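Protein kinase A regulatory subunit, putative (Trypanosoma cruzi, PDB 6FTF) probably restrains the catalytic subunit of a cAMP-independent protein kinase A and binds nucleoside analogues, here 7-cyano-7-deazainosine, in its two cyclic nucleotide-binding domains. Local coordinates at residues 61-75 with 122-136. Residues are numbered along the deposited sequence; the frame is centred on the assembly and turned at random. Where two conformers were deposited one is given.
Sequences MQRATFKHDDCIMEA and ATVKVCTDELIAWVL. With 7CI (7-cyano-7-deazainosine), chain F.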
# COMPACT_ATOMS: atom_id res chain seq x y z
N MET A 61 -21.04 -3.39 1.34
CA MET A 61 -20.89 -2.68 0.08
C MET A 61 -21.98 -3.05 -0.92
O MET A 61 -22.58 -4.13 -0.87
CB MET A 61 -19.51 -2.96 -0.49
CG MET A 61 -18.42 -2.39 0.41
SD MET A 61 -16.76 -2.54 -0.26
CE MET A 61 -16.11 -3.92 0.46
N GLN A 62 -22.26 -2.10 -1.80
CA GLN A 62 -23.23 -2.29 -2.86
C GLN A 62 -22.59 -1.91 -4.19
O GLN A 62 -21.72 -1.04 -4.25
CB GLN A 62 -24.44 -1.39 -2.64
CG GLN A 62 -25.13 -1.58 -1.30
CD GLN A 62 -26.24 -0.57 -1.10
OE1 GLN A 62 -26.04 0.51 -0.53
NE2 GLN A 62 -27.41 -0.91 -1.60
N ARG A 63 -23.03 -2.53 -5.27
CA ARG A 63 -22.40 -2.31 -6.56
C ARG A 63 -23.04 -1.15 -7.30
O ARG A 63 -24.26 -1.00 -7.29
CB ARG A 63 -22.50 -3.57 -7.41
CG ARG A 63 -21.76 -3.47 -8.75
CD ARG A 63 -21.56 -4.86 -9.33
NE ARG A 63 -22.84 -5.52 -9.53
CZ ARG A 63 -23.05 -6.82 -9.49
NH1 ARG A 63 -24.28 -7.27 -9.69
NH2 ARG A 63 -22.08 -7.67 -9.26
N ALA A 64 -22.21 -0.37 -7.99
CA ALA A 64 -22.68 0.70 -8.85
C ALA A 64 -21.90 0.67 -10.15
O ALA A 64 -20.74 0.24 -10.18
CB ALA A 64 -22.48 2.06 -8.18
N THR A 65 -22.53 1.12 -11.24
CA THR A 65 -21.83 1.19 -12.51
C THR A 65 -22.03 2.56 -13.12
O THR A 65 -23.01 3.25 -12.85
CB THR A 65 -22.30 0.13 -13.51
OG1 THR A 65 -23.65 0.39 -13.89
CG2 THR A 65 -22.18 -1.25 -12.91
N PHE A 66 -21.07 2.91 -13.97
CA PHE A 66 -21.00 4.21 -14.62
C PHE A 66 -20.49 4.01 -16.04
O PHE A 66 -19.90 2.97 -16.38
CB PHE A 66 -20.03 5.14 -13.88
CG PHE A 66 -20.41 5.39 -12.46
CD1 PHE A 66 -19.94 4.56 -11.44
CD2 PHE A 66 -21.23 6.45 -12.13
CE1 PHE A 66 -20.30 4.79 -10.12
CE2 PHE A 66 -21.59 6.69 -10.80
CZ PHE A 66 -21.12 5.85 -9.81
N LYS A 67 -20.73 5.02 -16.88
CA LYS A 67 -20.28 5.02 -18.26
C LYS A 67 -19.31 6.17 -18.50
O LYS A 67 -19.25 7.12 -17.73
CB LYS A 67 -21.46 5.20 -19.22
CG LYS A 67 -22.50 4.11 -19.10
CD LYS A 67 -21.91 2.75 -19.45
CE LYS A 67 -22.96 1.65 -19.45
NZ LYS A 67 -24.02 1.86 -20.48
N HIS A 68 -18.59 6.08 -19.62
CA HIS A 68 -17.70 7.15 -20.06
C HIS A 68 -18.37 8.50 -19.90
O HIS A 68 -19.52 8.69 -20.33
CB HIS A 68 -17.33 6.93 -21.53
CG HIS A 68 -16.32 7.90 -22.04
ND1 HIS A 68 -16.66 9.06 -22.71
CD2 HIS A 68 -14.97 7.91 -21.95
CE1 HIS A 68 -15.57 9.72 -23.02
NE2 HIS A 68 -14.53 9.05 -22.57
N ASP A 69 -17.64 9.45 -19.32
CA ASP A 69 -18.02 10.84 -19.09
C ASP A 69 -19.00 11.04 -17.93
O ASP A 69 -19.27 12.19 -17.56
CB ASP A 69 -18.54 11.58 -20.34
CG ASP A 69 -17.43 12.10 -21.23
OD1 ASP A 69 -16.28 12.23 -20.78
OD2 ASP A 69 -17.73 12.43 -22.39
N ASP A 70 -19.50 9.98 -17.30
CA ASP A 70 -20.26 10.16 -16.07
C ASP A 70 -19.33 10.68 -14.98
O ASP A 70 -18.17 10.28 -14.88
CB ASP A 70 -20.81 8.83 -15.56
CG ASP A 70 -21.98 8.32 -16.35
OD1 ASP A 70 -22.56 9.05 -17.19
OD2 ASP A 70 -22.34 7.14 -16.10
N CYS A 71 -19.86 11.55 -14.13
CA CYS A 71 -19.15 11.98 -12.93
C CYS A 71 -19.62 11.16 -11.74
O CYS A 71 -20.81 11.13 -11.43
CB CYS A 71 -19.39 13.46 -12.65
SG CYS A 71 -18.63 14.53 -13.87
N ILE A 72 -18.69 10.43 -11.11
CA ILE A 72 -19.01 9.73 -9.88
C ILE A 72 -19.34 10.73 -8.78
O ILE A 72 -20.24 10.51 -7.95
CB ILE A 72 -17.86 8.78 -9.49
CG1 ILE A 72 -17.65 7.72 -10.57
CG2 ILE A 72 -18.13 8.12 -8.14
CD1 ILE A 72 -16.45 6.85 -10.39
N MET A 73 -18.59 11.83 -8.73
CA MET A 73 -18.82 12.93 -7.80
C MET A 73 -18.26 14.18 -8.45
O MET A 73 -17.41 14.10 -9.35
CB MET A 73 -18.18 12.65 -6.43
CG MET A 73 -16.69 12.39 -6.47
SD MET A 73 -16.02 11.78 -4.90
CE MET A 73 -16.67 10.11 -4.91
N GLU A 74 -18.75 15.33 -8.01
CA GLU A 74 -18.39 16.61 -8.60
C GLU A 74 -17.95 17.58 -7.52
O GLU A 74 -18.55 17.64 -6.44
CB GLU A 74 -19.57 17.20 -9.37
CG GLU A 74 -20.00 16.35 -10.56
CD GLU A 74 -21.24 16.88 -11.25
OE1 GLU A 74 -21.28 18.09 -11.55
OE2 GLU A 74 -22.18 16.09 -11.49
N ALA A 75 -16.92 18.35 -7.84
CA ALA A 75 -16.38 19.32 -6.89
C ALA A 75 -17.50 20.16 -6.30
O ALA A 75 -18.36 20.68 -7.03
CB ALA A 75 -15.36 20.21 -7.60
N ALA A 122 -12.55 17.37 -5.65
CA ALA A 122 -12.27 17.29 -7.08
C ALA A 122 -13.36 16.47 -7.77
O ALA A 122 -13.98 15.60 -7.16
CB ALA A 122 -10.92 16.61 -7.34
N THR A 123 -13.60 16.79 -9.03
CA THR A 123 -14.52 16.00 -9.83
C THR A 123 -13.86 14.69 -10.25
O THR A 123 -12.67 14.64 -10.57
CB THR A 123 -14.95 16.83 -11.04
OG1 THR A 123 -15.75 17.90 -10.55
CG2 THR A 123 -15.76 16.00 -12.03
N VAL A 124 -14.65 13.62 -10.23
CA VAL A 124 -14.21 12.29 -10.61
C VAL A 124 -15.02 11.88 -11.83
O VAL A 124 -16.24 11.68 -11.72
CB VAL A 124 -14.41 11.29 -9.46
CG1 VAL A 124 -13.96 9.92 -9.91
CG2 VAL A 124 -13.67 11.75 -8.21
N LYS A 125 -14.37 11.75 -12.97
CA LYS A 125 -15.06 11.59 -14.25
C LYS A 125 -14.56 10.34 -14.96
O LYS A 125 -13.36 10.21 -15.22
CB LYS A 125 -14.87 12.83 -15.12
CG LYS A 125 -15.78 12.91 -16.34
CD LYS A 125 -15.64 14.26 -16.98
CE LYS A 125 -16.56 14.41 -18.18
NZ LYS A 125 -16.66 15.84 -18.61
N VAL A 126 -15.47 9.42 -15.29
CA VAL A 126 -15.09 8.13 -15.86
C VAL A 126 -14.49 8.34 -17.25
O VAL A 126 -15.03 9.08 -18.08
CB VAL A 126 -16.32 7.22 -15.91
CG1 VAL A 126 -16.00 5.92 -16.61
CG2 VAL A 126 -16.85 6.97 -14.52
N CYS A 127 -13.38 7.65 -17.53
CA CYS A 127 -12.72 7.83 -18.81
C CYS A 127 -12.51 6.53 -19.57
O CYS A 127 -11.89 6.55 -20.65
CB CYS A 127 -11.39 8.58 -18.65
SG CYS A 127 -10.18 7.81 -17.58
N THR A 128 -13.03 5.42 -19.08
CA THR A 128 -13.17 4.20 -19.85
C THR A 128 -14.62 4.07 -20.30
O THR A 128 -15.48 4.86 -19.91
CB THR A 128 -12.75 3.00 -19.00
OG1 THR A 128 -13.35 3.09 -17.70
CG2 THR A 128 -11.25 2.97 -18.84
N ASP A 129 -14.90 3.06 -21.13
CA ASP A 129 -16.26 2.88 -21.62
C ASP A 129 -17.24 2.65 -20.47
O ASP A 129 -18.35 3.20 -20.47
CB ASP A 129 -16.35 1.71 -22.59
CG ASP A 129 -15.69 1.97 -23.93
OD1 ASP A 129 -15.62 3.14 -24.34
OD2 ASP A 129 -15.27 0.98 -24.57
N GLU A 130 -16.85 1.81 -19.51
CA GLU A 130 -17.64 1.55 -18.31
C GLU A 130 -16.73 1.57 -17.10
O GLU A 130 -15.51 1.44 -17.22
CB GLU A 130 -18.35 0.18 -18.36
CG GLU A 130 -19.21 -0.06 -19.58
CD GLU A 130 -18.46 -0.68 -20.74
OE1 GLU A 130 -17.35 -1.24 -20.53
OE2 GLU A 130 -18.99 -0.62 -21.86
N LEU A 131 -17.33 1.71 -15.93
CA LEU A 131 -16.64 1.55 -14.67
C LEU A 131 -17.60 0.87 -13.70
O LEU A 131 -18.78 1.21 -13.63
CB LEU A 131 -16.15 2.90 -14.14
CG LEU A 131 -15.36 2.89 -12.84
CD1 LEU A 131 -14.36 4.05 -12.81
CD2 LEU A 131 -16.28 2.96 -11.61
N ILE A 132 -17.09 -0.13 -12.99
CA ILE A 132 -17.84 -0.87 -11.99
C ILE A 132 -17.17 -0.62 -10.65
O ILE A 132 -15.95 -0.77 -10.54
CB ILE A 132 -17.85 -2.38 -12.29
CG1 ILE A 132 -18.48 -2.67 -13.65
CG2 ILE A 132 -18.57 -3.16 -11.19
CD1 ILE A 132 -18.13 -4.02 -14.22
N ALA A 133 -17.95 -0.26 -9.64
CA ALA A 133 -17.42 0.03 -8.32
C ALA A 133 -18.26 -0.64 -7.25
O ALA A 133 -19.44 -0.94 -7.43
CB ALA A 133 -17.40 1.53 -8.06
N TRP A 134 -17.63 -0.83 -6.09
CA TRP A 134 -18.30 -1.25 -4.87
C TRP A 134 -18.30 -0.06 -3.91
O TRP A 134 -17.28 0.61 -3.74
CB TRP A 134 -17.62 -2.48 -4.26
CG TRP A 134 -17.81 -3.67 -5.14
CD1 TRP A 134 -16.97 -4.11 -6.14
CD2 TRP A 134 -18.94 -4.55 -5.16
NE1 TRP A 134 -17.50 -5.21 -6.75
CE2 TRP A 134 -18.71 -5.51 -6.17
CE3 TRP A 134 -20.11 -4.65 -4.42
CZ2 TRP A 134 -19.60 -6.53 -6.45
CZ3 TRP A 134 -21.00 -5.67 -4.69
CH2 TRP A 134 -20.74 -6.59 -5.71
N VAL A 135 -19.45 0.20 -3.30
CA VAL A 135 -19.71 1.46 -2.62
C VAL A 135 -20.02 1.23 -1.15
O VAL A 135 -20.86 0.40 -0.81
CB VAL A 135 -20.87 2.22 -3.29
CG1 VAL A 135 -20.98 3.65 -2.74
CG2 VAL A 135 -20.70 2.20 -4.81
N LEU A 136 -19.34 1.99 -0.30
CA LEU A 136 -19.48 1.90 1.15
C LEU A 136 -20.06 3.20 1.69
O LEU A 136 -19.71 4.29 1.23
CB LEU A 136 -18.11 1.66 1.80
CG LEU A 136 -18.11 1.34 3.29
CD1 LEU A 136 -18.80 0.02 3.57
CD2 LEU A 136 -16.70 1.30 3.82
C1 7CI F . -9.53 11.96 -5.36
N1 7CI F . -8.51 13.06 -5.29
O1 7CI F . -10.75 12.52 -5.83
C2 7CI F . -7.23 12.90 -5.63
N2 7CI F . -6.56 11.80 -6.04
O2 7CI F . -10.12 10.06 -4.16
C3 7CI F . -5.24 11.92 -6.30
N3 7CI F . -4.59 13.15 -6.14
O3 7CI F . -11.71 11.45 -2.62
C4 7CI F . -5.25 14.26 -5.73
N4 7CI F . -7.36 17.65 -4.48
C5 7CI F . -6.62 14.18 -5.45
O5 7CI F . -4.58 15.33 -5.61
C6 7CI F . -7.63 15.12 -5.01
C7 7CI F . -8.79 14.34 -4.95
C8 7CI F . -7.48 16.50 -4.72
C9 7CI F . -9.82 11.39 -4.05
C10 7CI F . -10.95 12.16 -3.60
C11 7CI F . -11.76 12.32 -4.87
C12 7CI F . -12.75 13.57 -4.84
O4 7CI F . -12.07 14.72 -4.39
O HOH W 1 -23.29 1.28 0.40
O HOH W 2 -11.42 8.67 -22.79
O HOH W 3 -14.16 11.26 -19.50
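Strand 62-67 and strand 130-136 run antiparallel, joined by paired backbone bonds between Gln62 and Val135, Ala64 and Ala133, and Phe66 and Leu131. Beyond them both chains turn, 61-75 through a type II turn from Lys67 to Asp70, and pair again with the register shifted by one. In the turn, Asp69 N donates to Val126 O (2.9 Å), and Val126 N returns a nearly straight bond to Asp70 O. Water joins the turn as well, one molecule donating to both Asp69 OD1 and Val126 O. Asp70 also braces its own turn, its OD2 taking the N-H of Lys67 from above the carboxylate plane. Farther on, Thr123 OG1 accepts Ala75 N at 3.0 Å, a side chain standing in for a backbone carbonyl.

Aromatic packing differs on the two faces of the first pair. Arg63 CB lies over one face of the six-membered ring of Trp134, 3.9 Å from its centroid, a CH-pi contact. With CG anti to the backbone N (chi1 -175°), the arginine runs on alongside the indole, its guanidinium plane turned 58° from the ring. The indole NE1 is hydrogen-bonded to OE1 of Gln87, outside the two segments. On the other face, Phe66 CD1 lies 4.0 Å from Leu131 CD2, while Ile72 CG1 sits over the ring's centre. Ile72 CD1 reaches both Val124 CG1 and Leu131 CD2, bridging the two paired regions within the barrel.

At the ligand end, Met73 CG packs 3.5 Å from Val124 CG2, and Met73 SD approaches C12 of 7-cyano-7-deazainosine. Ala122 N donates to the ligand's O4 (3.0 Å), and Glu111 and Glu113 also hydrogen-bond to the ligand. Such pairing of the first two strand segments with the last two, each pair at the edge of its own sheet, is characteristic of the cupin-like beta barrel of cyclic nucleotide-binding domains, here holding a nucleoside analogue.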